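Local coordinates for PTS-dependent dihydroxyacetone kinase, ADP-binding subunit dhaL (Lactococcus lactis subsp. lactis, PDB 3CR3), which binds ADP with magnesium, takes a phosphoryl group from DhaM to form ATP, and passes it to dihydroxyacetone bound to DhaK, at residues A[2-7]-A[58-63]; A[63-68]-A[89-94]; A[84-89]-A[109-114]; A[125-130]-A[178-183]. One frame throughout, in Å; residues are numbered along the deposited sequence.

Contact 1. Residues A[2-7]-A[58-63]; sequences LTIDTT and GNVSEI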
loop_
_atom_site.group_PDB
_atom_site.type_symbol
_atom_site.label_atom_id
_atom_site.label_comp_id
_atom_site.label_asym_id
_atom_site.label_seq_id
_atom_site.Cartn_x
_atom_site.Cartn_y
_atom_site.Cartn_z
ATOM N N LEU A 2 38.522 24.777 -8.689
ATOM C CA LEU A 2 37.401 25.621 -9.052
ATOM C C LEU A 2 37.459 26.974 -8.360
ATOM O O LEU A 2 38.034 27.110 -7.281
ATOM C CB LEU A 2 36.096 24.940 -8.665
ATOM C CG LEU A 2 35.619 23.744 -9.485
ATOM C CD1 LEU A 2 34.541 23.014 -8.701
ATOM C CD2 LEU A 2 35.100 24.197 -10.834
ATOM N N THR A 3 36.836 27.958 -9.004
ATOM C CA THR A 3 36.646 29.287 -8.466
ATOM C C THR A 3 35.171 29.618 -8.644
ATOM O O THR A 3 34.446 28.847 -9.266
ATOM C CB THR A 3 37.504 30.324 -9.233
ATOM O OG1 THR A 3 37.147 30.296 -10.618
ATOM C CG2 THR A 3 38.996 30.006 -9.110
ATOM N N ILE A 4 34.727 30.746 -8.087
ATOM C CA ILE A 4 33.368 31.265 -8.317
ATOM C C ILE A 4 32.990 31.266 -9.804
ATOM O O ILE A 4 31.936 30.735 -10.181
ATOM C CB ILE A 4 33.179 32.699 -7.706
ATOM C CG1 ILE A 4 33.028 32.619 -6.188
ATOM C CG2 ILE A 4 31.961 33.443 -8.325
ATOM C CD1 ILE A 4 33.212 33.960 -5.485
ATOM N N ASP A 5 33.860 31.839 -10.638
ATOM C CA ASP A 5 33.593 31.991 -12.058
ATOM C C ASP A 5 33.586 30.645 -12.818
ATOM O O ASP A 5 32.704 30.404 -13.659
ATOM C CB ASP A 5 34.595 32.960 -12.695
ATOM C CG ASP A 5 34.354 34.441 -12.308
ATOM O OD1 ASP A 5 33.287 34.810 -11.759
ATOM O OD2 ASP A 5 35.257 35.259 -12.588
ATOM N N THR A 6 34.558 29.776 -12.540
ATOM C CA THR A 6 34.623 28.493 -13.241
ATOM C C THR A 6 33.592 27.502 -12.724
ATOM O O THR A 6 33.159 26.630 -13.470
ATOM C CB THR A 6 36.038 27.841 -13.232
ATOM O OG1 THR A 6 36.468 27.604 -11.884
ATOM C CG2 THR A 6 37.038 28.730 -13.956
ATOM N N THR A 7 33.212 27.627 -11.454
ATOM C CA THR A 7 32.103 26.846 -10.910
ATOM C C THR A 7 30.807 27.213 -11.622
ATOM O O THR A 7 30.071 26.331 -12.066
ATOM C CB THR A 7 31.955 26.979 -9.375
ATOM O OG1 THR A 7 33.167 26.557 -8.745
ATOM C CG2 THR A 7 30.821 26.095 -8.861
ATOM N N GLY A 58 29.627 35.029 -2.473
ATOM C CA GLY A 58 30.875 35.373 -1.801
ATOM C C GLY A 58 31.923 34.292 -1.986
ATOM O O GLY A 58 33.123 34.575 -1.980
ATOM N N ASN A 59 31.472 33.049 -2.149
ATOM C CA ASN A 59 32.386 31.929 -2.343
ATOM C C ASN A 59 31.739 30.722 -3.039
ATOM O O ASN A 59 30.538 30.741 -3.345
ATOM C CB ASN A 59 33.051 31.535 -1.013
ATOM C CG ASN A 59 32.056 31.076 0.031
ATOM O OD1 ASN A 59 31.240 30.207 -0.232
ATOM N ND2 ASN A 59 32.139 31.647 1.239
ATOM N N VAL A 60 32.550 29.694 -3.286
ATOM C CA VAL A 60 32.119 28.480 -3.971
ATOM C C VAL A 60 31.163 27.666 -3.092
ATOM O O VAL A 60 30.168 27.150 -3.593
ATOM C CB VAL A 60 33.351 27.632 -4.450
ATOM C CG1 VAL A 60 32.923 26.322 -5.096
ATOM C CG2 VAL A 60 34.177 28.423 -5.422
ATOM N N SER A 61 31.459 27.557 -1.792
ATOM C CA SER A 61 30.544 26.907 -0.844
ATOM C C SER A 61 29.104 27.416 -0.997
ATOM O O SER A 61 28.177 26.609 -1.073
ATOM C CB SER A 61 31.022 27.079 0.604
ATOM O OG SER A 61 30.112 26.498 1.517
ATOM N N GLU A 62 28.925 28.740 -1.047
ATOM C CA GLU A 62 27.603 29.339 -1.303
ATOM C C GLU A 62 26.937 28.856 -2.589
ATOM O O GLU A 62 25.726 28.617 -2.607
ATOM C CB GLU A 62 27.673 30.873 -1.321
ATOM C CG GLU A 62 28.177 31.466 -0.026
ATOM C CD GLU A 62 28.052 32.969 0.037
ATOM O OE1 GLU A 62 27.516 33.589 -0.911
ATOM O OE2 GLU A 62 28.493 33.539 1.055
ATOM N N ILE A 63 27.711 28.726 -3.662
ATOM C CA ILE A 63 27.161 28.214 -4.927
ATOM C C ILE A 63 26.597 26.807 -4.750
ATOM O O ILE A 63 25.443 26.551 -5.104
ATOM C CB ILE A 63 28.187 28.207 -6.072
ATOM C CG1 ILE A 63 28.870 29.581 -6.178
ATOM C CG2 ILE A 63 27.506 27.784 -7.391
ATOM C CD1 ILE A 63 30.030 29.651 -7.158
#

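Contact 2. Residues A[63-68]-A[89-94]; sequences IFKKVA and AMSKTA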
loop_
_atom_site.group_PDB
_atom_site.type_symbol
_atom_site.label_atom_id
_atom_site.label_comp_id
_atom_site.label_asym_id
_atom_site.label_seq_id
_atom_site.Cartn_x
_atom_site.Cartn_y
_atom_site.Cartn_z
ATOM N N ILE A 63 27.711 28.726 -3.662
ATOM C CA ILE A 63 27.161 28.214 -4.927
ATOM C C ILE A 63 26.597 26.807 -4.750
ATOM O O ILE A 63 25.443 26.551 -5.104
ATOM C CB ILE A 63 28.187 28.207 -6.072
ATOM C CG1 ILE A 63 28.870 29.581 -6.178
ATOM C CG2 ILE A 63 27.506 27.784 -7.391
ATOM C CD1 ILE A 63 30.030 29.651 -7.158
ATOM N N PHE A 64 27.421 25.907 -4.211
ATOM C CA PHE A 64 27.023 24.524 -3.982
ATOM C C PHE A 64 25.779 24.424 -3.083
ATOM O O PHE A 64 24.892 23.610 -3.341
ATOM C CB PHE A 64 28.188 23.713 -3.399
ATOM C CG PHE A 64 29.364 23.512 -4.356
ATOM C CD1 PHE A 64 29.196 23.581 -5.742
ATOM C CD2 PHE A 64 30.626 23.206 -3.860
ATOM C CE1 PHE A 64 30.264 23.383 -6.603
ATOM C CE2 PHE A 64 31.698 23.004 -4.712
ATOM C CZ PHE A 64 31.517 23.086 -6.093
ATOM N N LYS A 65 25.713 25.255 -2.040
ATOM C CA LYS A 65 24.548 25.281 -1.154
ATOM C C LYS A 65 23.274 25.650 -1.915
ATOM O O LYS A 65 22.218 25.061 -1.681
ATOM C CB LYS A 65 24.766 26.233 0.034
ATOM C CG LYS A 65 23.596 26.234 1.034
ATOM C CD LYS A 65 23.999 26.708 2.447
ATOM C CE LYS A 65 22.771 26.721 3.393
ATOM N NZ LYS A 65 22.009 25.424 3.373
ATOM N N LYS A 66 23.391 26.617 -2.826
ATOM C CA LYS A 66 22.277 27.075 -3.660
ATOM C C LYS A 66 21.838 25.986 -4.644
ATOM O O LYS A 66 20.637 25.809 -4.912
ATOM C CB LYS A 66 22.665 28.358 -4.410
ATOM C CG LYS A 66 21.558 28.973 -5.289
ATOM C CD LYS A 66 20.280 29.273 -4.502
ATOM C CE LYS A 66 20.339 30.621 -3.774
ATOM N NZ LYS A 66 19.189 30.724 -2.811
ATOM N N VAL A 67 22.819 25.258 -5.172
ATOM C CA VAL A 67 22.551 24.127 -6.063
ATOM C C VAL A 67 21.795 23.051 -5.280
ATOM O O VAL A 67 20.743 22.586 -5.712
ATOM C CB VAL A 67 23.854 23.559 -6.688
ATOM C CG1 VAL A 67 23.575 22.264 -7.492
ATOM C CG2 VAL A 67 24.508 24.599 -7.569
ATOM N N ALA A 68 22.318 22.691 -4.117
ATOM C CA ALA A 68 21.701 21.666 -3.282
ATOM C C ALA A 68 20.213 21.953 -2.980
ATOM O O ALA A 68 19.363 21.089 -3.179
ATOM C CB ALA A 68 22.494 21.492 -2.007
ATOM N N ALA A 89 27.096 18.441 0.799
ATOM C CA ALA A 89 28.362 18.011 1.384
ATOM C C ALA A 89 29.525 18.753 0.731
ATOM O O ALA A 89 30.450 19.200 1.417
ATOM C CB ALA A 89 28.529 16.524 1.226
HETATM N N MSE A 90 29.459 18.903 -0.594
HETATM C CA MSE A 90 30.448 19.678 -1.348
HETATM C C MSE A 90 30.471 21.135 -0.909
HETATM O O MSE A 90 31.529 21.759 -0.868
HETATM C CB MSE A 90 30.201 19.573 -2.857
HETATM C CG MSE A 90 30.424 18.166 -3.398
HETATM SE SE MSE A 90 30.050 18.007 -5.303
HETATM C CE MSE A 90 28.175 17.853 -5.368
ATOM N N SER A 91 29.298 21.667 -0.582
ATOM C CA SER A 91 29.200 23.011 -0.028
ATOM C C SER A 91 30.012 23.101 1.275
ATOM O O SER A 91 30.831 24.009 1.450
ATOM C CB SER A 91 27.737 23.393 0.219
ATOM O OG SER A 91 27.636 24.712 0.716
ATOM N N LYS A 92 29.810 22.131 2.160
ATOM C CA LYS A 92 30.482 22.152 3.457
ATOM C C LYS A 92 32.001 21.967 3.300
ATOM O O LYS A 92 32.787 22.700 3.912
ATOM C CB LYS A 92 29.857 21.134 4.414
ATOM C CG LYS A 92 28.378 21.402 4.699
ATOM C CD LYS A 92 27.721 20.247 5.459
ATOM C CE LYS A 92 26.269 19.994 5.004
ATOM N NZ LYS A 92 25.244 20.738 5.786
ATOM N N THR A 93 32.408 21.023 2.457
ATOM C CA THR A 93 33.835 20.822 2.156
ATOM C C THR A 93 34.486 22.090 1.567
ATOM O O THR A 93 35.580 22.469 1.981
ATOM C CB THR A 93 34.063 19.599 1.218
ATOM O OG1 THR A 93 33.505 18.422 1.814
ATOM C CG2 THR A 93 35.541 19.362 0.963
ATOM N N ALA A 94 33.789 22.750 0.637
ATOM C CA ALA A 94 34.294 23.951 -0.053
ATOM C C ALA A 94 34.663 25.145 0.841
ATOM O O ALA A 94 35.416 26.034 0.407
ATOM C CB ALA A 94 33.314 24.404 -1.133
#

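Contact 3. Residues A[84-89]-A[109-114]; sequences GSAFLA and EAIQKR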
loop_
_atom_site.group_PDB
_atom_site.type_symbol
_atom_site.label_atom_id
_atom_site.label_comp_id
_atom_site.label_asym_id
_atom_site.label_seq_id
_atom_site.Cartn_x
_atom_site.Cartn_y
_atom_site.Cartn_z
ATOM N N GLY A 84 21.230 16.662 -4.464
ATOM C CA GLY A 84 21.064 17.689 -3.419
ATOM C C GLY A 84 21.987 17.447 -2.234
ATOM O O GLY A 84 22.653 18.372 -1.760
ATOM N N SER A 85 22.036 16.203 -1.761
ATOM C CA SER A 85 22.927 15.851 -0.661
ATOM C C SER A 85 24.396 15.846 -1.114
ATOM O O SER A 85 25.280 16.219 -0.345
ATOM C CB SER A 85 22.540 14.510 -0.041
ATOM O OG SER A 85 21.221 14.570 0.491
ATOM N N ALA A 86 24.646 15.438 -2.356
ATOM C CA ALA A 86 25.999 15.526 -2.911
ATOM C C ALA A 86 26.456 16.984 -2.848
ATOM O O ALA A 86 27.483 17.288 -2.265
ATOM C CB ALA A 86 26.055 14.988 -4.354
ATOM N N PHE A 87 25.660 17.895 -3.402
ATOM C CA PHE A 87 26.047 19.294 -3.413
ATOM C C PHE A 87 26.141 19.919 -2.020
ATOM O O PHE A 87 27.000 20.753 -1.774
ATOM C CB PHE A 87 25.182 20.101 -4.392
ATOM C CG PHE A 87 25.660 19.990 -5.819
ATOM C CD1 PHE A 87 26.710 20.778 -6.270
ATOM C CD2 PHE A 87 25.099 19.055 -6.692
ATOM C CE1 PHE A 87 27.193 20.663 -7.570
ATOM C CE2 PHE A 87 25.571 18.927 -7.993
ATOM C CZ PHE A 87 26.618 19.729 -8.435
ATOM N N LEU A 88 25.292 19.478 -1.102
ATOM C CA LEU A 88 25.310 19.998 0.257
ATOM C C LEU A 88 26.631 19.677 0.959
ATOM O O LEU A 88 27.210 20.536 1.632
ATOM C CB LEU A 88 24.125 19.439 1.050
ATOM C CG LEU A 88 23.719 20.178 2.320
ATOM C CD1 LEU A 88 23.423 21.675 2.067
ATOM C CD2 LEU A 88 22.510 19.490 2.913
ATOM N N ALA A 89 27.096 18.441 0.799
ATOM C CA ALA A 89 28.362 18.011 1.384
ATOM C C ALA A 89 29.525 18.753 0.731
ATOM O O ALA A 89 30.450 19.200 1.417
ATOM C CB ALA A 89 28.529 16.524 1.226
ATOM N N GLU A 109 30.407 10.298 -0.710
ATOM C CA GLU A 109 30.118 9.889 0.659
ATOM C C GLU A 109 28.665 10.229 1.004
ATOM O O GLU A 109 27.946 9.418 1.593
ATOM C CB GLU A 109 31.099 10.592 1.614
ATOM C CG GLU A 109 30.966 10.198 3.073
ATOM C CD GLU A 109 31.791 11.081 4.004
ATOM O OE1 GLU A 109 31.841 12.319 3.789
ATOM O OE2 GLU A 109 32.388 10.535 4.957
ATOM N N ALA A 110 28.241 11.433 0.621
ATOM C CA ALA A 110 26.874 11.887 0.857
ATOM C C ALA A 110 25.818 11.113 0.053
ATOM O O ALA A 110 24.738 10.833 0.575
ATOM C CB ALA A 110 26.761 13.386 0.586
ATOM N N ILE A 111 26.109 10.780 -1.206
ATOM C CA ILE A 111 25.162 9.991 -2.021
ATOM C C ILE A 111 25.021 8.595 -1.432
ATOM O O ILE A 111 23.917 8.042 -1.358
ATOM C CB ILE A 111 25.585 9.894 -3.527
ATOM C CG1 ILE A 111 25.630 11.269 -4.185
ATOM C CG2 ILE A 111 24.613 8.998 -4.347
ATOM C CD1 ILE A 111 26.376 11.257 -5.515
ATOM N N GLN A 112 26.148 8.028 -1.012
ATOM C CA GLN A 112 26.140 6.707 -0.412
ATOM C C GLN A 112 25.390 6.708 0.922
ATOM O O GLN A 112 24.603 5.805 1.187
ATOM C CB GLN A 112 27.554 6.156 -0.294
ATOM C CG GLN A 112 28.069 5.653 -1.623
ATOM C CD GLN A 112 29.329 4.826 -1.483
ATOM O OE1 GLN A 112 30.418 5.366 -1.305
ATOM N NE2 GLN A 112 29.185 3.506 -1.555
ATOM N N LYS A 113 25.586 7.755 1.725
ATOM C CA LYS A 113 24.833 7.912 2.973
ATOM C C LYS A 113 23.324 8.043 2.707
ATOM O O LYS A 113 22.517 7.473 3.433
ATOM C CB LYS A 113 25.350 9.109 3.780
ATOM C CG LYS A 113 24.752 9.232 5.181
ATOM C CD LYS A 113 25.377 10.383 5.962
ATOM C CE LYS A 113 24.475 10.846 7.125
ATOM N NZ LYS A 113 23.255 11.617 6.672
ATOM N N ARG A 114 22.954 8.761 1.649
ATOM C CA ARG A 114 21.553 9.099 1.419
ATOM C C ARG A 114 20.741 7.945 0.818
ATOM O O ARG A 114 19.627 7.677 1.250
ATOM C CB ARG A 114 21.437 10.357 0.552
ATOM C CG ARG A 114 20.005 10.885 0.356
ATOM C CD ARG A 114 19.367 11.266 1.691
ATOM N NE ARG A 114 20.148 12.287 2.384
ATOM C CZ ARG A 114 20.264 12.385 3.705
ATOM N NH1 ARG A 114 19.658 11.514 4.493
ATOM N NH2 ARG A 114 21.008 13.355 4.235
HETATM O O HOH W 1 22.145 15.783 3.065
#

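Contact 4. Residues A[125-130]-A[178-183]; sequences VDIWSA and QSSAYL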
loop_
_atom_site.group_PDB
_atom_site.type_symbol
_atom_site.label_atom_id
_atom_site.label_comp_id
_atom_site.label_asym_id
_atom_site.label_seq_id
_atom_site.Cartn_x
_atom_site.Cartn_y
_atom_site.Cartn_z
ATOM N N VAL A 125 26.383 6.241 -8.008
ATOM C CA VAL A 125 27.481 5.883 -7.094
ATOM C C VAL A 125 28.658 5.233 -7.848
ATOM O O VAL A 125 29.827 5.486 -7.547
ATOM C CB VAL A 125 26.967 4.944 -5.954
ATOM C CG1 VAL A 125 28.114 4.269 -5.211
ATOM C CG2 VAL A 125 26.092 5.722 -4.965
ATOM N N ASP A 126 28.337 4.436 -8.861
ATOM C CA ASP A 126 29.363 3.711 -9.623
ATOM C C ASP A 126 30.297 4.661 -10.360
ATOM O O ASP A 126 31.503 4.456 -10.382
ATOM C CB ASP A 126 28.709 2.752 -10.611
ATOM C CG ASP A 126 27.751 1.805 -9.947
ATOM O OD1 ASP A 126 27.882 1.572 -8.724
ATOM O OD2 ASP A 126 26.853 1.299 -10.643
ATOM N N ILE A 127 29.740 5.722 -10.943
ATOM C CA ILE A 127 30.562 6.638 -11.694
ATOM C C ILE A 127 31.236 7.667 -10.777
ATOM O O ILE A 127 32.377 8.070 -11.042
ATOM C CB ILE A 127 29.805 7.263 -12.919
ATOM C CG1 ILE A 127 30.782 7.963 -13.879
ATOM C CG2 ILE A 127 28.704 8.192 -12.461
ATOM C CD1 ILE A 127 30.268 8.095 -15.322
ATOM N N TRP A 128 30.556 8.067 -9.696
ATOM C CA TRP A 128 31.161 8.969 -8.714
ATOM C C TRP A 128 32.425 8.317 -8.162
ATOM O O TRP A 128 33.475 8.959 -8.079
ATOM C CB TRP A 128 30.173 9.339 -7.586
ATOM C CG TRP A 128 29.235 10.470 -7.948
ATOM C CD1 TRP A 128 28.127 10.403 -8.761
ATOM C CD2 TRP A 128 29.316 11.830 -7.500
ATOM N NE1 TRP A 128 27.533 11.655 -8.866
ATOM C CE2 TRP A 128 28.247 12.543 -8.104
ATOM C CE3 TRP A 128 30.201 12.524 -6.671
ATOM C CZ2 TRP A 128 28.032 13.908 -7.875
ATOM C CZ3 TRP A 128 30.000 13.880 -6.471
ATOM C CH2 TRP A 128 28.921 14.554 -7.067
ATOM N N SER A 129 32.327 7.027 -7.838
ATOM C CA SER A 129 33.461 6.254 -7.312
ATOM C C SER A 129 34.563 6.073 -8.340
ATOM O O SER A 129 35.741 6.296 -8.035
ATOM C CB SER A 129 33.002 4.884 -6.823
ATOM O OG SER A 129 34.101 4.150 -6.300
ATOM N N ALA A 130 34.188 5.657 -9.551
ATOM C CA ALA A 130 35.166 5.461 -10.637
ATOM C C ALA A 130 35.891 6.763 -10.983
ATOM O O ALA A 130 37.102 6.773 -11.233
ATOM C CB ALA A 130 34.480 4.855 -11.889
ATOM N N GLN A 178 24.441 8.168 -16.366
ATOM C CA GLN A 178 24.609 9.039 -17.522
ATOM C C GLN A 178 24.566 10.520 -17.151
ATOM O O GLN A 178 25.388 11.305 -17.628
ATOM C CB GLN A 178 23.547 8.758 -18.603
ATOM C CG GLN A 178 23.691 9.609 -19.860
ATOM C CD GLN A 178 24.987 9.389 -20.595
ATOM O OE1 GLN A 178 25.988 10.077 -20.354
ATOM N NE2 GLN A 178 24.991 8.418 -21.491
ATOM N N SER A 179 23.604 10.915 -16.332
ATOM C CA SER A 179 23.550 12.324 -15.964
ATOM C C SER A 179 24.814 12.668 -15.148
ATOM O O SER A 179 25.394 13.713 -15.330
ATOM C CB SER A 179 22.237 12.673 -15.241
ATOM O OG SER A 179 22.126 11.943 -14.022
ATOM N N SER A 180 25.292 11.753 -14.311
ATOM C CA SER A 180 26.556 12.009 -13.599
ATOM C C SER A 180 27.780 12.109 -14.512
ATOM O O SER A 180 28.712 12.850 -14.206
ATOM C CB SER A 180 26.800 11.018 -12.457
ATOM O OG SER A 180 25.934 11.270 -11.359
ATOM N N ALA A 181 27.774 11.378 -15.625
ATOM C CA ALA A 181 28.840 11.478 -16.628
ATOM C C ALA A 181 28.909 12.890 -17.229
ATOM O O ALA A 181 30.003 13.473 -17.360
ATOM C CB ALA A 181 28.661 10.412 -17.741
ATOM N N TYR A 182 27.743 13.441 -17.569
ATOM C CA TYR A 182 27.658 14.817 -18.072
ATOM C C TYR A 182 28.230 15.792 -17.049
ATOM O O TYR A 182 28.894 16.758 -17.403
ATOM C CB TYR A 182 26.198 15.216 -18.368
ATOM C CG TYR A 182 25.466 14.390 -19.420
ATOM C CD1 TYR A 182 26.135 13.827 -20.516
ATOM C CD2 TYR A 182 24.083 14.212 -19.329
ATOM C CE1 TYR A 182 25.425 13.074 -21.498
ATOM C CE2 TYR A 182 23.372 13.493 -20.274
ATOM C CZ TYR A 182 24.038 12.912 -21.350
ATOM O OH TYR A 182 23.300 12.190 -22.260
ATOM N N LEU A 183 27.961 15.540 -15.774
ATOM C CA LEU A 183 28.465 16.398 -14.706
ATOM C C LEU A 183 29.989 16.463 -14.681
ATOM O O LEU A 183 30.577 17.555 -14.586
ATOM C CB LEU A 183 27.932 15.926 -13.341
ATOM C CG LEU A 183 28.243 16.826 -12.143
ATOM C CD1 LEU A 183 27.628 18.217 -12.347
ATOM C CD2 LEU A 183 27.696 16.191 -10.873
#

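Contact 1. Residues A[2-7]-A[58-63]
Thr3 O, whose carbonyl carbon packs against Val60 CG2, is gripped by two donors of a single residue: Thr7 N at 2.8 Å and Thr7 OG1 at 2.7 Å reach it from opposite faces of its plane. The hydroxyl stays beside its own backbone N (chi1 -59°), a setting that lets it reach back one turn and also brings OG1 across the methyls of Val60, 3.7 Å from Val60 CG1. The same torsion places Thr7 CG2 against Ile63 CG2 and Ile63 CD1. Ile63 CD1 in turn ends 3.7 Å from Ile4 O. Both segments are helix starts in an all-helical bundle, away from the nucleotide site, with Thr3 and Asn59 at the N-cap positions of helices 4-20 and 60-74. Asn59 OD1 caps its helix by accepting from Glu62 N at 2.9 Å, nearly along the C=O axis, and Thr3 N donates to Thr6 OG1. Ile4 spans the junction: CG1 lies over the backbone of Asn59, and CD1 comes to 3.6 Å from Gly58 O. An alanine in place of Thr7 would probably cost Thr3 O its hydroxyl donor and open a gap beside Val60 and Ile63. Ahead of the first helix, Leu2 settles on Phe64 and on Leu187 and Val191 of helix 175-191.

Contact 2. Residues A[63-68]-A[89-94]
Phe64 reaches across to helix 79-94 with both its CB and one edge of its ring. CB sits 3.6 Å from Ser91 CA, while the ring, swung to the side of its own backbone N (chi1 -67°), brings CD2 to 3.4 Å from Met90 O, which lies near the ring plane. The same ring carbon also touches Met90 CB and, at 4.0 Å, Ala94 CB. In Met90, a selenomethionine in this model, chi1 (-66°) and an extended chi2 set SE above the Phe64 ring face, 5.3 Å from the centroid and close to the ring normal, a distant Met-aromatic contact; the bend at chi3 only turns the CE methyl. Ser91 turns OG anti to its backbone N, against Lys65 CB at 3.3 Å; OG makes its hydrogen bond just beyond the two segments, not to Lys65 N. Thr7 and Trp10 of helix 4-20 and Leu103 of helix 100-115 also touch the Phe64 side chain. The axes of the two segments run almost antiparallel (168°) and approach to 7.9 Å, consistent with the small Ser91 and Ala94 at the interface: consecutive helices 60-74 and 79-94 pair as a helical hairpin of the DhaL fold.

Contact 3. Residues A[84-89]-A[109-114]
Ala110 sits where the two helices come nearest, its CB resting 3.3 Å from Ser85 O and 3.7 Å from Ala89 CB. With such small groups facing each other, the axes approach to 7.9 Å while the two segments run broadly antiparallel at 138°. Next along the chain, Ile111 lays CG1 on Ala86 CB at 3.7 Å, with CD1 following over the same methyl; it also packs on Trp128 and Val125 of helix 125-136, and its side chain is about 4 Å from the bound ADP at the nearest atoms. One turn on, Arg114 starts with CG anti to the backbone N and then folds at chi2 and chi3, a double bend that brings NE back to Ser85 OG at 3.2 Å. The bond is nearly straight (167°) and lies in the guanidinium plane. A water closes a ring beside it, accepting from Arg114 NH2 at 2.9 Å and donating to Ser85 OG at 3.0 Å; the serine hydroxyl is bonded to Pro81 O as well. Beyond the two segments, Arg114 NH1 makes a salt bridge to an acidic side chain on the chain of another protein. Without the guanidinium, as in a methionine here, that acid would probably lack its positive mate and Ser85 OG a donor. Bonds at NE and NH2 would limit rotation of the guanidinium, consistent with NH1 being held facing the partner protein.

Contact 4. Residues A[125-130]-A[178-183]
Ile127 presses its CG2 onto Ser180 CB at 3.4 Å, tighter than an ordinary van der Waals contact. CG1 runs anti to the backbone N (chi1 -167°), which leaves CG2 wedged between N and the carbonyl carbon and carries CD1 out to Ala181 CB, 3.7 Å away. Beside it, the Trp128 indole comes edge-on to the hydroxyl of Ser180: NE1 donates to Ser180 OG at 3.0 Å, near the ring plane but bent (135°), and the exact position of NE1 is somewhat doubtful. Farther along the ring, CZ2 meets Leu183 CD2 at 3.8 Å, the two side chains lying at a slant to each other. The indole also makes an edge-to-face contact with the Phe184 ring and lies against Leu108 of helix 100-115. Segments 125-130 and 178-183 run in roughly the same direction, 31° apart, inside the helical bundle and next to the nucleotide pocket; the side chain of Ser180 is about 7 Å from ADP at the nearest atoms. Ser180 OG is also bonded to Tyr83 OH, its firmer partner. The buried hydroxyl thus appears to bridge a phenol and, less surely, an indole, pairing polar groups of three helices in an otherwise apolar interface.

Overall arrangement
From the N terminus, contact 1 brings the start of helix 4-20 to that of helix 60-74, closing a long loop that holds helices 22-28 and 37-54. Contact 2 continues on helix 60-74, sharing Ile63, and folds helix 79-94 back on it. Contact 3 crosses contact 2 along the chain, since segment 84-89 precedes the close of contact 2 and Ala89 belongs to both; it adds helix 100-115. Contact 4 follows in series, joining helix 125-136 to helix 175-191 around helix 142-151. Trp128 packs on Met90, Ala86 and Ile111, tying contact 4 to contacts 2 and 3, while contact 1 lies at the end remote from ADP.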